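Local coordinates for protein E1 (Kluyveromyces marxianus, PDB 3VX6) that activates the ubiquitin-like proteins Atg8 and Atg12 as an E1-like enzyme, for their conjugation in autophagy and cytoplasm-to-vacuole transport, at residues L37-K42 and Y82-N87; E90-C95 and Y124-A129; C179-V184 and L193-K198; T230-F235 and E244-I249. All blocks are in the same frame, centred on the assembly; numbering follows the deposited sequence.

Contact 1 (L37-K42 and Y82-N87)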
# COMPACT_ATOMS: atom_id res chain seq x y z
N LEU A 37 3.67 -27.43 -6.29
CA LEU A 37 3.94 -27.36 -7.72
C LEU A 37 3.05 -26.30 -8.38
O LEU A 37 3.28 -25.91 -9.52
CB LEU A 37 3.69 -28.73 -8.35
CG LEU A 37 3.91 -28.85 -9.86
CD1 LEU A 37 4.33 -30.26 -10.18
CD2 LEU A 37 2.64 -28.47 -10.60
N ASP A 38 2.04 -25.85 -7.64
CA ASP A 38 1.15 -24.81 -8.13
C ASP A 38 1.77 -23.48 -7.72
O ASP A 38 2.87 -23.44 -7.20
CB ASP A 38 -0.23 -24.94 -7.49
CG ASP A 38 -1.21 -25.69 -8.37
OD1 ASP A 38 -1.39 -25.29 -9.54
OD2 ASP A 38 -1.81 -26.68 -7.89
N SER A 39 1.06 -22.39 -7.96
CA SER A 39 1.57 -21.09 -7.60
C SER A 39 1.31 -20.80 -6.12
O SER A 39 0.19 -20.96 -5.63
CB SER A 39 0.93 -20.03 -8.49
OG SER A 39 1.23 -20.31 -9.85
N ASP A 40 2.35 -20.40 -5.41
CA ASP A 40 2.25 -20.12 -3.98
C ASP A 40 1.60 -18.76 -3.74
O ASP A 40 2.04 -17.75 -4.27
CB ASP A 40 3.65 -20.10 -3.34
CG ASP A 40 4.52 -21.28 -3.78
OD1 ASP A 40 4.32 -22.41 -3.28
OD2 ASP A 40 5.41 -21.06 -4.63
N GLU A 41 0.55 -18.75 -2.93
CA GLU A 41 -0.16 -17.53 -2.59
C GLU A 41 -0.05 -17.35 -1.06
O GLU A 41 -0.94 -17.74 -0.31
CB GLU A 41 -1.63 -17.65 -3.04
CG GLU A 41 -2.33 -16.33 -3.31
CD GLU A 41 -3.57 -16.51 -4.18
OE1 GLU A 41 -3.41 -16.70 -5.42
OE2 GLU A 41 -4.69 -16.49 -3.64
N LYS A 42 1.07 -16.77 -0.64
CA LYS A 42 1.37 -16.55 0.77
C LYS A 42 1.06 -15.15 1.24
O LYS A 42 1.04 -14.20 0.47
CB LYS A 42 2.86 -16.80 1.05
CG LYS A 42 3.21 -18.17 1.64
CD LYS A 42 3.47 -19.21 0.56
CE LYS A 42 3.72 -20.58 1.18
NZ LYS A 42 3.99 -21.63 0.14
N TYR A 82 0.58 -9.77 0.19
CA TYR A 82 0.31 -11.09 -0.34
C TYR A 82 1.31 -11.42 -1.44
O TYR A 82 1.70 -10.57 -2.23
CB TYR A 82 -1.14 -11.17 -0.87
CG TYR A 82 -2.18 -10.92 0.21
CD1 TYR A 82 -2.39 -11.86 1.25
CD2 TYR A 82 -2.88 -9.71 0.27
CE1 TYR A 82 -3.27 -11.58 2.30
CE2 TYR A 82 -3.76 -9.42 1.31
CZ TYR A 82 -3.95 -10.35 2.33
OH TYR A 82 -4.80 -10.02 3.37
N LEU A 83 1.74 -12.67 -1.46
CA LEU A 83 2.67 -13.11 -2.48
C LEU A 83 1.99 -14.13 -3.39
O LEU A 83 1.19 -14.94 -2.94
CB LEU A 83 3.92 -13.72 -1.84
CG LEU A 83 4.86 -14.52 -2.76
CD1 LEU A 83 5.52 -13.62 -3.78
CD2 LEU A 83 5.91 -15.22 -1.91
N LEU A 84 2.28 -14.04 -4.68
CA LEU A 84 1.75 -14.97 -5.64
C LEU A 84 2.97 -15.48 -6.41
O LEU A 84 3.32 -14.95 -7.46
CB LEU A 84 0.79 -14.27 -6.61
CG LEU A 84 -0.15 -15.19 -7.41
CD1 LEU A 84 -0.39 -14.56 -8.77
CD2 LEU A 84 0.44 -16.58 -7.60
N ASN A 85 3.62 -16.50 -5.87
CA ASN A 85 4.79 -17.06 -6.53
C ASN A 85 4.41 -18.07 -7.61
O ASN A 85 3.93 -19.17 -7.31
CB ASN A 85 5.70 -17.76 -5.52
CG ASN A 85 6.94 -18.35 -6.18
OD1 ASN A 85 7.81 -17.60 -6.63
ND2 ASN A 85 7.02 -19.68 -6.26
N PHE A 86 4.63 -17.69 -8.87
CA PHE A 86 4.36 -18.57 -10.01
C PHE A 86 5.36 -19.73 -10.03
O PHE A 86 6.50 -19.60 -9.56
CB PHE A 86 4.44 -17.77 -11.30
CG PHE A 86 3.31 -16.81 -11.46
CD1 PHE A 86 2.02 -17.27 -11.71
CD2 PHE A 86 3.51 -15.44 -11.29
CE1 PHE A 86 0.95 -16.39 -11.79
CE2 PHE A 86 2.45 -14.56 -11.36
CZ PHE A 86 1.16 -15.04 -11.61
N ASN A 87 4.92 -20.86 -10.56
CA ASN A 87 5.75 -22.05 -10.61
C ASN A 87 6.65 -22.11 -11.83
O ASN A 87 7.64 -22.84 -11.85
CB ASN A 87 4.88 -23.31 -10.53
CG ASN A 87 3.61 -23.22 -11.39
OD1 ASN A 87 3.30 -22.16 -11.97
ND2 ASN A 87 2.87 -24.32 -11.47
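D40 and N85 face each other as a hydrogen-bonded pair in an antiparallel strand pairing, where strand 40-47 runs along strand 78-86 of the mixed sheet in the Atg7 N-terminal region. Their backbones exchange two bonds, D40 N to N85 O at 2.8 Å and N85 N to D40 O at 2.6 Å.

The N85 side chain is the one to follow outward. Its CB rests against D40 CB and lies 3.4 Å from D40 OD2. CG stands anti to the backbone N (chi1 -179°), which lays the amide alongside the aspartate, both side chains pointing the same way from the sheet. At the end the amide splits its work: ND2 donates to D40 OD2 at 2.7 Å, nearly along the C-O axis of that oxygen, while OD1 takes a hydrogen bond from S127 OG on strand 123-130. Carboxylate and amide planes are only 19° apart, and with both ends of the amide engaged its rotation is fixed. The other carboxylate oxygen, D40 OD1, forms a salt bridge with K42 NZ at 3.5 Å, so the negative charge is probably partly balanced. K31 of helix 21-33 also packs on this pair.

Farther along, K42 O accepts L83 N at 2.6 Å. L84 CD2 comes to 3.6 Å from S39 CB. N87 reaches across to the other segment, its ND2 donating to L37 O at 2.5 Å in the carbonyl plane.

Contact 2 (E90-C95 and Y124-A129)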
# COMPACT_ATOMS: atom_id res chain seq x y z
N GLU A 90 7.42 -18.82 -17.48
CA GLU A 90 6.46 -18.44 -18.51
C GLU A 90 5.15 -17.97 -17.89
O GLU A 90 4.55 -17.01 -18.36
CB GLU A 90 6.20 -19.60 -19.47
CG GLU A 90 7.41 -19.99 -20.30
CD GLU A 90 8.19 -21.16 -19.71
OE1 GLU A 90 8.27 -21.29 -18.46
OE2 GLU A 90 8.76 -21.94 -20.50
N LEU A 91 4.70 -18.66 -16.84
CA LEU A 91 3.48 -18.27 -16.16
C LEU A 91 3.67 -16.90 -15.53
O LEU A 91 2.76 -16.07 -15.50
CB LEU A 91 3.12 -19.30 -15.09
CG LEU A 91 2.49 -20.51 -15.77
CD1 LEU A 91 1.94 -21.51 -14.76
CD2 LEU A 91 1.39 -20.00 -16.69
N PHE A 92 4.88 -16.68 -15.04
CA PHE A 92 5.26 -15.42 -14.44
C PHE A 92 5.28 -14.36 -15.54
O PHE A 92 4.71 -13.29 -15.39
CB PHE A 92 6.64 -15.55 -13.79
CG PHE A 92 7.14 -14.29 -13.18
CD1 PHE A 92 6.71 -13.89 -11.91
CD2 PHE A 92 8.03 -13.48 -13.87
CE1 PHE A 92 7.17 -12.71 -11.33
CE2 PHE A 92 8.50 -12.30 -13.31
CZ PHE A 92 8.06 -11.91 -12.03
N LYS A 93 5.93 -14.68 -16.65
CA LYS A 93 6.00 -13.73 -17.76
C LYS A 93 4.63 -13.49 -18.39
O LYS A 93 4.28 -12.36 -18.74
CB LYS A 93 6.99 -14.21 -18.82
CG LYS A 93 8.40 -14.28 -18.30
CD LYS A 93 9.40 -14.54 -19.40
CE LYS A 93 10.81 -14.63 -18.78
NZ LYS A 93 11.92 -14.49 -19.78
N ASN A 94 3.84 -14.55 -18.52
CA ASN A 94 2.52 -14.43 -19.12
C ASN A 94 1.45 -13.91 -18.17
O ASN A 94 0.37 -13.49 -18.61
CB ASN A 94 2.07 -15.76 -19.71
CG ASN A 94 3.01 -16.26 -20.78
OD1 ASN A 94 3.61 -15.47 -21.51
ND2 ASN A 94 3.14 -17.58 -20.88
N CYS A 95 1.72 -13.96 -16.87
CA CYS A 95 0.74 -13.47 -15.92
C CYS A 95 0.21 -12.13 -16.39
O CYS A 95 0.98 -11.18 -16.54
CB CYS A 95 1.34 -13.29 -14.53
SG CYS A 95 0.27 -12.31 -13.44
N TYR A 124 1.18 -6.68 -2.92
CA TYR A 124 1.09 -7.97 -3.55
C TYR A 124 2.37 -8.20 -4.34
O TYR A 124 2.89 -7.29 -5.00
CB TYR A 124 -0.12 -7.98 -4.49
CG TYR A 124 -1.42 -7.65 -3.80
CD1 TYR A 124 -2.25 -8.66 -3.31
CD2 TYR A 124 -1.83 -6.32 -3.62
CE1 TYR A 124 -3.46 -8.37 -2.66
CE2 TYR A 124 -3.03 -6.00 -2.96
CZ TYR A 124 -3.84 -7.04 -2.49
OH TYR A 124 -5.04 -6.78 -1.86
N MET A 125 2.90 -9.41 -4.26
CA MET A 125 4.12 -9.71 -4.96
C MET A 125 3.91 -10.93 -5.81
O MET A 125 3.33 -11.90 -5.35
CB MET A 125 5.25 -9.96 -3.95
CG MET A 125 6.58 -10.25 -4.59
SD MET A 125 7.85 -10.58 -3.36
CE MET A 125 8.70 -11.93 -4.16
N ILE A 126 4.32 -10.88 -7.07
CA ILE A 126 4.22 -12.06 -7.90
C ILE A 126 5.68 -12.41 -8.09
O ILE A 126 6.54 -11.53 -8.11
CB ILE A 126 3.54 -11.82 -9.26
CG1 ILE A 126 4.22 -10.65 -10.00
CG2 ILE A 126 2.04 -11.62 -9.06
CD1 ILE A 126 3.75 -10.46 -11.44
N SER A 127 5.97 -13.69 -8.19
CA SER A 127 7.36 -14.08 -8.35
C SER A 127 7.50 -15.44 -8.96
O SER A 127 6.54 -16.17 -9.15
CB SER A 127 8.07 -14.06 -6.98
OG SER A 127 7.51 -15.01 -6.08
N PHE A 128 8.74 -15.75 -9.30
CA PHE A 128 9.09 -17.03 -9.85
C PHE A 128 10.43 -17.31 -9.23
O PHE A 128 11.42 -16.62 -9.51
CB PHE A 128 9.25 -16.99 -11.36
CG PHE A 128 9.79 -18.27 -11.92
CD1 PHE A 128 10.89 -18.27 -12.77
CD2 PHE A 128 9.21 -19.49 -11.57
CE1 PHE A 128 11.41 -19.46 -13.25
CE2 PHE A 128 9.72 -20.68 -12.04
CZ PHE A 128 10.82 -20.67 -12.89
N ALA A 129 10.44 -18.30 -8.36
CA ALA A 129 11.67 -18.68 -7.70
C ALA A 129 12.20 -19.85 -8.51
O ALA A 129 11.64 -20.95 -8.47
CB ALA A 129 11.40 -19.09 -6.27
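F92 meets strand 123-130 mainly through carbon, and its apolar contacts come first. Its CG is anti to the backbone N (chi1 178°), sending the ring off the helix and along the strand toward I126. At the near end F92 CB touches F128 CB at 3.8 Å; the two side chains pass each other at a slant, and the F128 ring leads away from the helix. At the far end F92 CE1 lies 3.8 Å from I126 CG1. C95, the first residue beyond the helical backbone, adds a looser touch from SG to I126 CD1 at 4.4 Å.

The second kind of contact is ring against backbone. F92 CE1 comes to 3.3 Å from S127 CA, and the I126 carbonyl oxygen sits 3.5 Å from the same ring carbon, near the ring plane and at its edge. S127 points its CB away from the helix and so offers the ring its backbone. This is a short helix laid against a sheet: helix 89-94 follows strand 78-86 and runs roughly antiparallel to strand 123-130, at 152°, with 8.1 Å between the axes of the short segments. F86 of strand 78-86 packs on both F92 and C95.

Polar and charged interactions of F92 involve a residue beyond the pair of segments. K97 makes a cation-pi contact with the F92 ring and hydrogen bonds to F92 O, holding the residue at two points.

Contact 3 (C179-V184 and L193-K198)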
# COMPACT_ATOMS: atom_id res chain seq x y z
N CYS A 179 -9.69 8.45 11.05
CA CYS A 179 -10.44 9.63 10.68
C CYS A 179 -10.66 10.43 11.94
O CYS A 179 -10.31 9.99 13.03
CB CYS A 179 -11.78 9.26 10.02
SG CYS A 179 -13.04 8.57 11.09
N VAL A 180 -11.21 11.62 11.79
CA VAL A 180 -11.46 12.46 12.94
C VAL A 180 -12.95 12.80 12.97
O VAL A 180 -13.53 13.16 11.95
CB VAL A 180 -10.63 13.74 12.87
CG1 VAL A 180 -10.64 14.44 14.21
CG2 VAL A 180 -9.20 13.41 12.46
N ILE A 181 -13.56 12.63 14.14
CA ILE A 181 -14.97 12.91 14.32
C ILE A 181 -15.13 13.73 15.59
O ILE A 181 -14.96 13.22 16.70
CB ILE A 181 -15.80 11.62 14.46
CG1 ILE A 181 -15.59 10.74 13.23
CG2 ILE A 181 -17.27 11.97 14.63
CD1 ILE A 181 -16.55 9.59 13.15
N SER A 182 -15.43 15.00 15.42
CA SER A 182 -15.59 15.90 16.56
C SER A 182 -14.27 16.05 17.30
O SER A 182 -14.24 16.08 18.53
CB SER A 182 -16.66 15.38 17.52
OG SER A 182 -17.94 15.40 16.91
N GLY A 183 -13.18 16.15 16.54
CA GLY A 183 -11.88 16.36 17.15
C GLY A 183 -11.20 15.14 17.71
O GLY A 183 -10.03 15.21 18.07
N VAL A 184 -11.91 14.02 17.79
CA VAL A 184 -11.32 12.80 18.32
C VAL A 184 -11.08 11.77 17.21
O VAL A 184 -11.94 11.54 16.36
CB VAL A 184 -12.21 12.19 19.45
CG1 VAL A 184 -12.63 13.28 20.41
CG2 VAL A 184 -13.44 11.52 18.87
N LEU A 193 -16.75 7.62 8.34
CA LEU A 193 -16.28 8.34 7.16
C LEU A 193 -17.36 9.23 6.59
O LEU A 193 -17.07 10.26 6.02
CB LEU A 193 -15.76 7.36 6.10
CG LEU A 193 -14.43 6.73 6.51
CD1 LEU A 193 -14.14 5.51 5.66
CD2 LEU A 193 -13.33 7.77 6.40
N LYS A 194 -18.62 8.83 6.77
CA LYS A 194 -19.73 9.64 6.28
C LYS A 194 -19.90 10.93 7.07
O LYS A 194 -20.46 11.90 6.55
CB LYS A 194 -21.03 8.84 6.34
CG LYS A 194 -21.10 7.74 5.30
CD LYS A 194 -22.37 6.95 5.40
CE LYS A 194 -22.43 5.90 4.30
NZ LYS A 194 -23.61 4.99 4.44
N VAL A 195 -19.41 10.94 8.32
CA VAL A 195 -19.53 12.12 9.18
C VAL A 195 -18.22 12.71 9.68
O VAL A 195 -18.21 13.78 10.28
CB VAL A 195 -20.40 11.80 10.44
CG1 VAL A 195 -21.67 11.07 10.02
CG2 VAL A 195 -19.61 10.97 11.44
N CYS A 196 -17.10 12.03 9.43
CA CYS A 196 -15.82 12.54 9.90
C CYS A 196 -15.43 13.83 9.17
O CYS A 196 -15.85 14.06 8.04
CB CYS A 196 -14.72 11.50 9.69
SG CYS A 196 -14.28 11.26 7.97
N GLU A 197 -14.62 14.65 9.84
CA GLU A 197 -14.17 15.92 9.27
C GLU A 197 -13.04 15.62 8.32
O GLU A 197 -12.81 16.36 7.36
CB GLU A 197 -13.63 16.86 10.35
CG GLU A 197 -14.63 17.33 11.36
CD GLU A 197 -14.76 16.38 12.53
OE1 GLU A 197 -13.76 16.19 13.25
OE2 GLU A 197 -15.88 15.83 12.71
N LYS A 198 -12.33 14.54 8.62
CA LYS A 198 -11.20 14.15 7.81
C LYS A 198 -10.66 12.78 8.11
O LYS A 198 -11.09 12.11 9.05
CB LYS A 198 -10.08 15.18 7.96
CG LYS A 198 -9.73 15.53 9.38
CD LYS A 198 -9.00 16.86 9.39
CE LYS A 198 -8.54 17.25 10.79
NZ LYS A 198 -8.03 18.65 10.80
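E197 turns its carboxylate to the backbone of the turn at I181-V184, while V180 and K198 run side by side next to it. The glutamate chain bends at CG (chi2 87°), bringing its carboxylate to the S182 amide, and crosses the V180 side chain at about a right angle. S182 N donates to E197 OE2 at 2.9 Å, an almost straight bond (174°) that arrives on the syn side of the oxygen, 17° out of the carboxylate plane. A weak bond from G183 N reaches E197 OE1 at 3.3 Å. One carboxylate thus gathers two neighbouring amides of a type I' turn, the reversal between strands 177-181 and 184-186.

V180 and K198 point the same way, with V180 CG2 3.8 Å from K198 CG, and the lysine continues extended to its salt bridge with E244. Beside them the backbone is joined by V180 N to K198 O and E197 N to V180 O, both 2.8 Å.

I181 and V195 meet at a slant, I181 CD1 against V195 CG2 at 3.8 Å. I181 CG1 also rests on C196 CB. C179 SG likewise lies 3.7 Å from C196 CB; these two cysteines pack without a disulfide.

The contact lies where helix 190-195 gives way to strand 198-202, which pairs antiparallel with strand 177-181. Helix 215-225 packs on the segment 193-198, L225 against L193 and W222 against C196, and strand 231-236 flanks strand 198-202 on its other side.

Contact 4 (T230-F235 and E244-I249)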
# COMPACT_ATOMS: atom_id res chain seq x y z
N THR A 230 -15.45 18.04 -1.26
CA THR A 230 -14.05 17.86 -0.96
C THR A 230 -13.77 16.76 0.07
O THR A 230 -14.68 16.26 0.74
CB THR A 230 -13.48 19.23 -0.49
OG1 THR A 230 -12.07 19.14 -0.33
CG2 THR A 230 -14.12 19.65 0.82
N TYR A 231 -12.50 16.36 0.17
CA TYR A 231 -12.06 15.34 1.12
C TYR A 231 -10.77 15.80 1.76
O TYR A 231 -9.83 16.17 1.06
CB TYR A 231 -11.80 14.03 0.39
CG TYR A 231 -13.01 13.52 -0.31
CD1 TYR A 231 -13.91 12.69 0.35
CD2 TYR A 231 -13.29 13.90 -1.62
CE1 TYR A 231 -15.06 12.26 -0.28
CE2 TYR A 231 -14.44 13.47 -2.25
CZ TYR A 231 -15.32 12.66 -1.58
OH TYR A 231 -16.48 12.27 -2.18
N THR A 232 -10.72 15.77 3.08
CA THR A 232 -9.52 16.21 3.78
C THR A 232 -8.75 15.04 4.34
O THR A 232 -9.32 14.18 4.99
CB THR A 232 -9.87 17.16 4.92
OG1 THR A 232 -10.43 18.37 4.37
CG2 THR A 232 -8.63 17.48 5.73
N ILE A 233 -7.45 15.02 4.10
CA ILE A 233 -6.62 13.94 4.58
C ILE A 233 -5.35 14.43 5.24
O ILE A 233 -4.60 15.21 4.65
CB ILE A 233 -6.22 13.00 3.44
CG1 ILE A 233 -7.48 12.41 2.80
CG2 ILE A 233 -5.30 11.91 3.97
CD1 ILE A 233 -7.22 11.64 1.54
N CYS A 234 -5.11 13.99 6.47
CA CYS A 234 -3.90 14.35 7.20
C CYS A 234 -2.82 13.33 6.88
O CYS A 234 -3.00 12.14 7.11
CB CYS A 234 -4.17 14.36 8.71
SG CYS A 234 -5.36 15.57 9.23
N PHE A 235 -1.70 13.79 6.36
CA PHE A 235 -0.60 12.89 6.01
C PHE A 235 0.50 13.01 7.04
O PHE A 235 1.29 13.95 7.02
CB PHE A 235 -0.09 13.24 4.62
CG PHE A 235 -1.11 13.04 3.53
CD1 PHE A 235 -1.48 11.75 3.13
CD2 PHE A 235 -1.74 14.13 2.93
CE1 PHE A 235 -2.46 11.55 2.15
CE2 PHE A 235 -2.72 13.94 1.94
CZ PHE A 235 -3.08 12.65 1.56
N GLU A 244 -1.59 18.11 6.24
CA GLU A 244 -2.99 17.76 6.05
C GLU A 244 -3.38 18.35 4.70
O GLU A 244 -2.91 19.42 4.33
CB GLU A 244 -3.86 18.38 7.14
CG GLU A 244 -5.35 18.15 6.93
CD GLU A 244 -6.21 18.76 8.03
OE1 GLU A 244 -6.04 18.38 9.21
OE2 GLU A 244 -7.06 19.62 7.71
N ALA A 245 -4.25 17.67 3.97
CA ALA A 245 -4.67 18.18 2.68
C ALA A 245 -6.15 17.97 2.36
O ALA A 245 -6.76 16.97 2.74
CB ALA A 245 -3.81 17.56 1.59
N GLU A 246 -6.72 18.94 1.67
CA GLU A 246 -8.11 18.89 1.26
C GLU A 246 -8.06 18.52 -0.22
O GLU A 246 -7.41 19.20 -1.01
CB GLU A 246 -8.75 20.25 1.44
CG GLU A 246 -10.23 20.24 1.31
CD GLU A 246 -10.81 21.60 1.54
OE1 GLU A 246 -12.03 21.67 1.81
OE2 GLU A 246 -10.05 22.60 1.44
N ILE A 247 -8.77 17.47 -0.61
CA ILE A 247 -8.70 17.02 -1.98
C ILE A 247 -10.03 16.94 -2.70
O ILE A 247 -11.07 16.64 -2.12
CB ILE A 247 -7.99 15.64 -2.03
CG1 ILE A 247 -6.55 15.79 -1.55
CG2 ILE A 247 -8.01 15.07 -3.42
CD1 ILE A 247 -5.97 14.53 -0.98
N ILE A 248 -9.97 17.23 -4.00
CA ILE A 248 -11.13 17.17 -4.87
C ILE A 248 -10.79 16.14 -5.94
O ILE A 248 -9.67 16.10 -6.44
CB ILE A 248 -11.39 18.55 -5.54
CG1 ILE A 248 -12.34 18.39 -6.73
CG2 ILE A 248 -10.09 19.16 -6.01
CD1 ILE A 248 -13.72 17.84 -6.36
N ILE A 249 -11.77 15.30 -6.26
CA ILE A 249 -11.60 14.28 -7.29
C ILE A 249 -12.21 14.79 -8.60
O ILE A 249 -13.36 15.23 -8.63
CB ILE A 249 -12.32 12.96 -6.93
CG1 ILE A 249 -11.63 12.26 -5.76
CG2 ILE A 249 -12.33 12.04 -8.13
CD1 ILE A 249 -12.27 12.50 -4.45
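F235 CG lies beside its backbone N (chi1 -63°), and that turn brings the ring toward the partner strand, so that A245 CB meets its edge in plane, 3.8 Å from F235 CE2. On Y231 the same choice (chi1 -59°) sets the ring across I249 at about a right angle, with I249 CD1 close to Y231 CD2 and Y231 CE2. Between them I233 and I247 meet at their ends, I233 CD1 to I247 CD1 at 4.0 Å. The face carrying Y231, I233, A245 and I247 is apolar apart from the tyrosine hydroxyl, which bonds to S226 O.

This is an antiparallel beta hairpin. Two hydrogen-bonded pairs, Y231 with I247 and I233 with A245, set the register; Y231 N reaches I247 O at 2.7 Å and A245 N reaches I233 O at 2.6 Å. The opposite face carries T232 and E244, whose side chains pass at a slant, T232 CG2 lying 3.6 Å from E244 CG.

Helix 215-225 lies over the apolar face, I218 on I233 and W222 edge-to-face with Y231. Strand 231-236 pairs parallel with strand 198-202 on one side, and strand 243-250 pairs antiparallel with the sheet's outer strand 151-159 on the other.

How the contacts relate
The four contacts come in series along the chain, each closing before the next opens, and form two groups on opposite sides of its centre. Contacts 1 and 2, with centres about 8 Å apart, share the mixed sheet in which strands 78-86 and 123-130 are neighbours; F86 N to S127 O, 2.5 Å, is a probable hydrogen bond between them. Contacts 3 and 4, with centres about 13 Å apart, belong to the second mixed sheet and are tied by the salt bridge from K198 NZ to E244 OE1 at 2.6 Å. Between groups, centres lie 36 to 41 Å apart without touching, so the contacts sample two different mixed sheets of the N-terminal region.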